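Local coordinates for core protein VP7 (African horsesickness virus, PDB 1AHS) that forms the surface layer of the viral core as a homotrimer that binds structural protein VP3, seen here as its top domain, at residues Y60-L66 / I117-L123. Numbering follows the deposited sequence.
Sequences YFVWRPL and ILQFEVL
Phe61 and Phe120 meet across two antiparallel strands, 60-65 and 117-122, neighbours in the beta-sandwich of the VP7 top domain, and the two strands illustrate how one sheet can face the domain's core on one side and a second subunit on the other. Backbone bonds at the hydrogen-bonded pairs Val62-Glu121 and Arg64-Gln119 fix the register, although the one from Val62 N to Glu121 O is weak; the straightest, Gln119 N to Arg64 O, spans 3.0 Å. On the inward face, packed against strand 84-87, the edge of the Phe120 ring meets the face of Phe61 in an offset edge-to-face pair with planes at 73°, while Phe120 CE1 lies 3.7 Å from Trp63 CB.

The other face looks onto a second subunit of the trimer. There Arg64 leaves CB with CG between the backbone N and the carbonyl carbon (chi1 51°), then bends at chi2 and chi3, carrying its guanidinium back over Val62 CG2 toward the neighbouring strand. NE donates a hydrogen bond to Ala7 O of the second subunit, and NH2 a weak one to Tyr4 O of that subunit. NH1 sits 3.2 Å from Gln119 NE2, a donor beside a donor, and makes a 3.3 Å salt bridge to Glu121 OE1, which lies 20° out of the guanidinium plane.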
ATOM      1  N   TYR B  60      18.998   3.480   2.919  1.00 30.57           N
ATOM      2  CA  TYR B  60      18.475   4.551   3.764  1.00 26.58           C
ATOM      3  C   TYR B  60      17.029   4.176   4.103  1.00 26.72           C
ATOM      4  O   TYR B  60      16.285   3.835   3.201  1.00 31.51           O
ATOM      5  CB  TYR B  60      18.465   5.861   2.985  1.00 35.32           C
ATOM      6  CG  TYR B  60      19.764   6.646   3.018  1.00 49.06           C
ATOM      7  CD1 TYR B  60      20.023   7.536   4.052  1.00 54.19           C
ATOM      8  CD2 TYR B  60      20.761   6.455   2.061  1.00 55.69           C
ATOM      9  CE1 TYR B  60      21.248   8.227   4.150  1.00 64.35           C
ATOM     10  CE2 TYR B  60      22.005   7.141   2.149  1.00 64.20           C
ATOM     11  CZ  TYR B  60      22.241   8.023   3.207  1.00 67.73           C
ATOM     12  OH  TYR B  60      23.457   8.693   3.361  1.00 77.59           O
ATOM     13  N   PHE B  61      16.612   4.209   5.365  1.00 27.65           N
ATOM     14  CA  PHE B  61      15.225   3.860   5.691  1.00 28.16           C
ATOM     15  C   PHE B  61      14.602   4.589   6.875  1.00 28.97           C
ATOM     16  O   PHE B  61      15.318   5.215   7.632  1.00 25.92           O
ATOM     17  CB  PHE B  61      15.125   2.378   5.943  1.00 23.96           C
ATOM     18  CG  PHE B  61      15.667   1.933   7.271  1.00 28.17           C
ATOM     19  CD1 PHE B  61      14.909   2.057   8.425  1.00 28.99           C
ATOM     20  CD2 PHE B  61      16.886   1.260   7.342  1.00 28.55           C
ATOM     21  CE1 PHE B  61      15.349   1.509   9.616  1.00 24.89           C
ATOM     22  CE2 PHE B  61      17.333   0.714   8.523  1.00 23.52           C
ATOM     23  CZ  PHE B  61      16.562   0.837   9.658  1.00 28.28           C
ATOM     24  N   VAL B  62      13.271   4.573   6.976  1.00 25.78           N
ATOM     25  CA  VAL B  62      12.560   5.150   8.122  1.00 20.77           C
ATOM     26  C   VAL B  62      11.628   4.078   8.582  1.00 24.13           C
ATOM     27  O   VAL B  62      11.251   3.239   7.795  1.00 25.45           O
ATOM     28  CB  VAL B  62      11.632   6.326   7.813  1.00 20.38           C
ATOM     29  CG1 VAL B  62      12.394   7.507   7.633  1.00 25.27           C
ATOM     30  CG2 VAL B  62      10.855   6.114   6.584  1.00 23.29           C
ATOM     31  N   TRP B  63      11.288   4.061   9.864  1.00 27.03           N
ATOM     32  CA  TRP B  63      10.316   3.094  10.345  1.00 26.28           C
ATOM     33  C   TRP B  63       9.217   3.842  11.106  1.00 27.89           C
ATOM     34  O   TRP B  63       9.359   5.018  11.444  1.00 28.95           O
ATOM     35  CB  TRP B  63      10.971   2.062  11.246  1.00 23.71           C
ATOM     36  CG  TRP B  63      11.370   2.593  12.553  1.00 28.78           C
ATOM     37  CD1 TRP B  63      12.513   3.270  12.856  1.00 28.31           C
ATOM     38  CD2 TRP B  63      10.614   2.512  13.762  1.00 31.04           C
ATOM     39  NE1 TRP B  63      12.511   3.616  14.180  1.00 27.10           N
ATOM     40  CE2 TRP B  63      11.355   3.162  14.760  1.00 29.38           C
ATOM     41  CE3 TRP B  63       9.362   1.954  14.100  1.00 30.89           C
ATOM     42  CZ2 TRP B  63      10.891   3.274  16.076  1.00 27.04           C
ATOM     43  CZ3 TRP B  63       8.900   2.069  15.424  1.00 21.89           C
ATOM     44  CH2 TRP B  63       9.665   2.721  16.384  1.00 19.97           C
ATOM     45  N   ARG B  64       8.063   3.212  11.233  1.00 27.55           N
ATOM     46  CA  ARG B  64       6.978   3.771  12.006  1.00 23.57           C
ATOM     47  C   ARG B  64       5.939   2.722  12.275  1.00 21.28           C
ATOM     48  O   ARG B  64       5.870   1.716  11.583  1.00 18.99           O
ATOM     49  CB  ARG B  64       6.401   5.081  11.447  1.00 25.74           C
ATOM     50  CG  ARG B  64       6.014   5.121  10.044  1.00 29.87           C
ATOM     51  CD  ARG B  64       7.149   5.678   9.202  1.00 35.85           C
ATOM     52  NE  ARG B  64       6.824   6.908   8.477  1.00 35.72           N
ATOM     53  CZ  ARG B  64       6.639   6.966   7.164  1.00 33.33           C
ATOM     54  NH1 ARG B  64       6.725   5.860   6.415  1.00 40.28           N
ATOM     55  NH2 ARG B  64       6.410   8.134   6.605  1.00 37.64           N
ATOM     56  N   PRO B  65       5.278   2.829  13.415  1.00 22.51           N
ATOM     57  CA  PRO B  65       4.242   1.887  13.815  1.00 20.67           C
ATOM     58  C   PRO B  65       2.969   2.212  13.066  1.00 21.72           C
ATOM     59  O   PRO B  65       2.856   3.304  12.517  1.00 22.14           O
ATOM     60  CB  PRO B  65       4.102   2.175  15.306  1.00 21.79           C
ATOM     61  CG  PRO B  65       4.349   3.638  15.392  1.00 21.89           C
ATOM     62  CD  PRO B  65       5.532   3.819  14.476  1.00 21.19           C
ATOM     63  N   LEU B  66       2.047   1.255  12.965  1.00 23.25           N
ATOM     64  CA  LEU B  66       0.809   1.557  12.282  1.00 23.07           C
ATOM     65  C   LEU B  66      -0.157   1.912  13.359  1.00 19.83           C
ATOM     66  O   LEU B  66      -0.423   1.099  14.241  1.00 13.01           O
ATOM     67  CB  LEU B  66       0.230   0.362  11.523  1.00 18.31           C
ATOM     68  CG  LEU B  66       0.881  -0.391  10.366  1.00 19.56           C
ATOM     69  CD1 LEU B  66      -0.139  -0.632   9.261  1.00 16.43           C
ATOM     70  CD2 LEU B  66       2.080   0.328   9.856  1.00 18.70           C
ATOM     71  N   ILE B 117       2.312  -3.617  14.415  1.00 23.24           N
ATOM     72  CA  ILE B 117       2.907  -3.902  13.109  1.00 20.27           C
ATOM     73  C   ILE B 117       3.824  -2.718  12.837  1.00 24.97           C
ATOM     74  O   ILE B 117       3.411  -1.583  13.057  1.00 25.50           O
ATOM     75  CB  ILE B 117       1.905  -3.982  11.955  1.00 12.24           C
ATOM     76  CG1 ILE B 117       0.964  -5.155  12.106  1.00 11.85           C
ATOM     77  CG2 ILE B 117       2.633  -4.276  10.658  1.00 14.45           C
ATOM     78  CD1 ILE B 117       0.038  -5.250  10.953  1.00 14.45           C
ATOM     79  N   LEU B 118       5.081  -2.968  12.458  1.00 25.17           N
ATOM     80  CA  LEU B 118       6.018  -1.892  12.130  1.00 22.99           C
ATOM     81  C   LEU B 118       6.295  -1.944  10.644  1.00 24.38           C
ATOM     82  O   LEU B 118       6.501  -3.033  10.076  1.00 20.33           O
ATOM     83  CB  LEU B 118       7.349  -2.074  12.842  1.00 28.84           C
ATOM     84  CG  LEU B 118       7.564  -1.604  14.273  1.00 31.16           C
ATOM     85  CD1 LEU B 118       6.424  -1.958  15.184  1.00 33.05           C
ATOM     86  CD2 LEU B 118       8.809  -2.267  14.762  1.00 33.19           C
ATOM     87  N   GLN B 119       6.361  -0.762  10.040  1.00 22.94           N
ATOM     88  CA  GLN B 119       6.625  -0.615   8.628  1.00 23.32           C
ATOM     89  C   GLN B 119       8.014  -0.020   8.417  1.00 22.55           C
ATOM     90  O   GLN B 119       8.367   0.905   9.134  1.00 21.19           O
ATOM     91  CB  GLN B 119       5.579   0.333   8.048  1.00 21.44           C
ATOM     92  CG  GLN B 119       5.870   0.743   6.647  1.00 23.79           C
ATOM     93  CD  GLN B 119       4.881   1.727   6.073  1.00 28.42           C
ATOM     94  OE1 GLN B 119       3.744   1.353   5.757  1.00 34.38           O
ATOM     95  NE2 GLN B 119       5.327   2.981   5.864  1.00 24.62           N
ATOM     96  N   PHE B 120       8.774  -0.516   7.429  1.00 23.10           N
ATOM     97  CA  PHE B 120      10.114   0.012   7.095  1.00 18.54           C
ATOM     98  C   PHE B 120      10.014   0.426   5.668  1.00 20.07           C
ATOM     99  O   PHE B 120       9.654  -0.370   4.855  1.00 22.56           O
ATOM    100  CB  PHE B 120      11.183  -1.079   7.170  1.00 16.33           C
ATOM    101  CG  PHE B 120      11.451  -1.550   8.549  1.00 18.55           C
ATOM    102  CD1 PHE B 120      12.360  -0.898   9.337  1.00 18.40           C
ATOM    103  CD2 PHE B 120      10.707  -2.577   9.099  1.00 22.15           C
ATOM    104  CE1 PHE B 120      12.518  -1.278  10.673  1.00 21.35           C
ATOM    105  CE2 PHE B 120      10.856  -2.967  10.434  1.00 20.07           C
ATOM    106  CZ  PHE B 120      11.752  -2.314  11.218  1.00 20.16           C
ATOM    107  N   GLU B 121      10.338   1.650   5.338  1.00 16.56           N
ATOM    108  CA  GLU B 121      10.230   2.041   3.964  1.00 15.85           C
ATOM    109  C   GLU B 121      11.605   2.459   3.512  1.00 19.89           C
ATOM    110  O   GLU B 121      12.181   3.355   4.095  1.00 23.15           O
ATOM    111  CB  GLU B 121       9.300   3.247   3.844  1.00 17.56           C
ATOM    112  CG  GLU B 121       9.253   3.840   2.438  1.00 24.38           C
ATOM    113  CD  GLU B 121       8.296   4.985   2.320  1.00 29.98           C
ATOM    114  OE1 GLU B 121       7.584   5.276   3.312  1.00 35.21           O
ATOM    115  OE2 GLU B 121       8.234   5.593   1.229  1.00 35.77           O
ATOM    116  N   VAL B 122      12.142   1.808   2.501  1.00 20.61           N
ATOM    117  CA  VAL B 122      13.449   2.162   2.002  1.00 21.44           C
ATOM    118  C   VAL B 122      13.345   3.378   1.117  1.00 26.29           C
ATOM    119  O   VAL B 122      12.575   3.418   0.171  1.00 30.30           O
ATOM    120  CB  VAL B 122      14.024   1.020   1.267  1.00 22.80           C
ATOM    121  CG1 VAL B 122      15.320   1.385   0.657  1.00 21.73           C
ATOM    122  CG2 VAL B 122      14.186  -0.111   2.217  1.00 23.18           C
ATOM    123  N   LEU B 123      14.182   4.362   1.373  1.00 32.13           N
ATOM    124  CA  LEU B 123      14.104   5.619   0.657  1.00 35.30           C
ATOM    125  C   LEU B 123      14.894   5.824  -0.627  1.00 41.70           C
ATOM    126  O   LEU B 123      14.325   6.023  -1.691  1.00 49.90           O
ATOM    127  CB  LEU B 123      14.305   6.779   1.639  1.00 36.68           C
ATOM    128  CG  LEU B 123      13.188   6.917   2.693  1.00 37.42           C
ATOM    129  CD1 LEU B 123      13.433   8.125   3.534  1.00 34.47           C
ATOM    130  CD2 LEU B 123      11.846   7.095   2.016  1.00 41.11           C
TER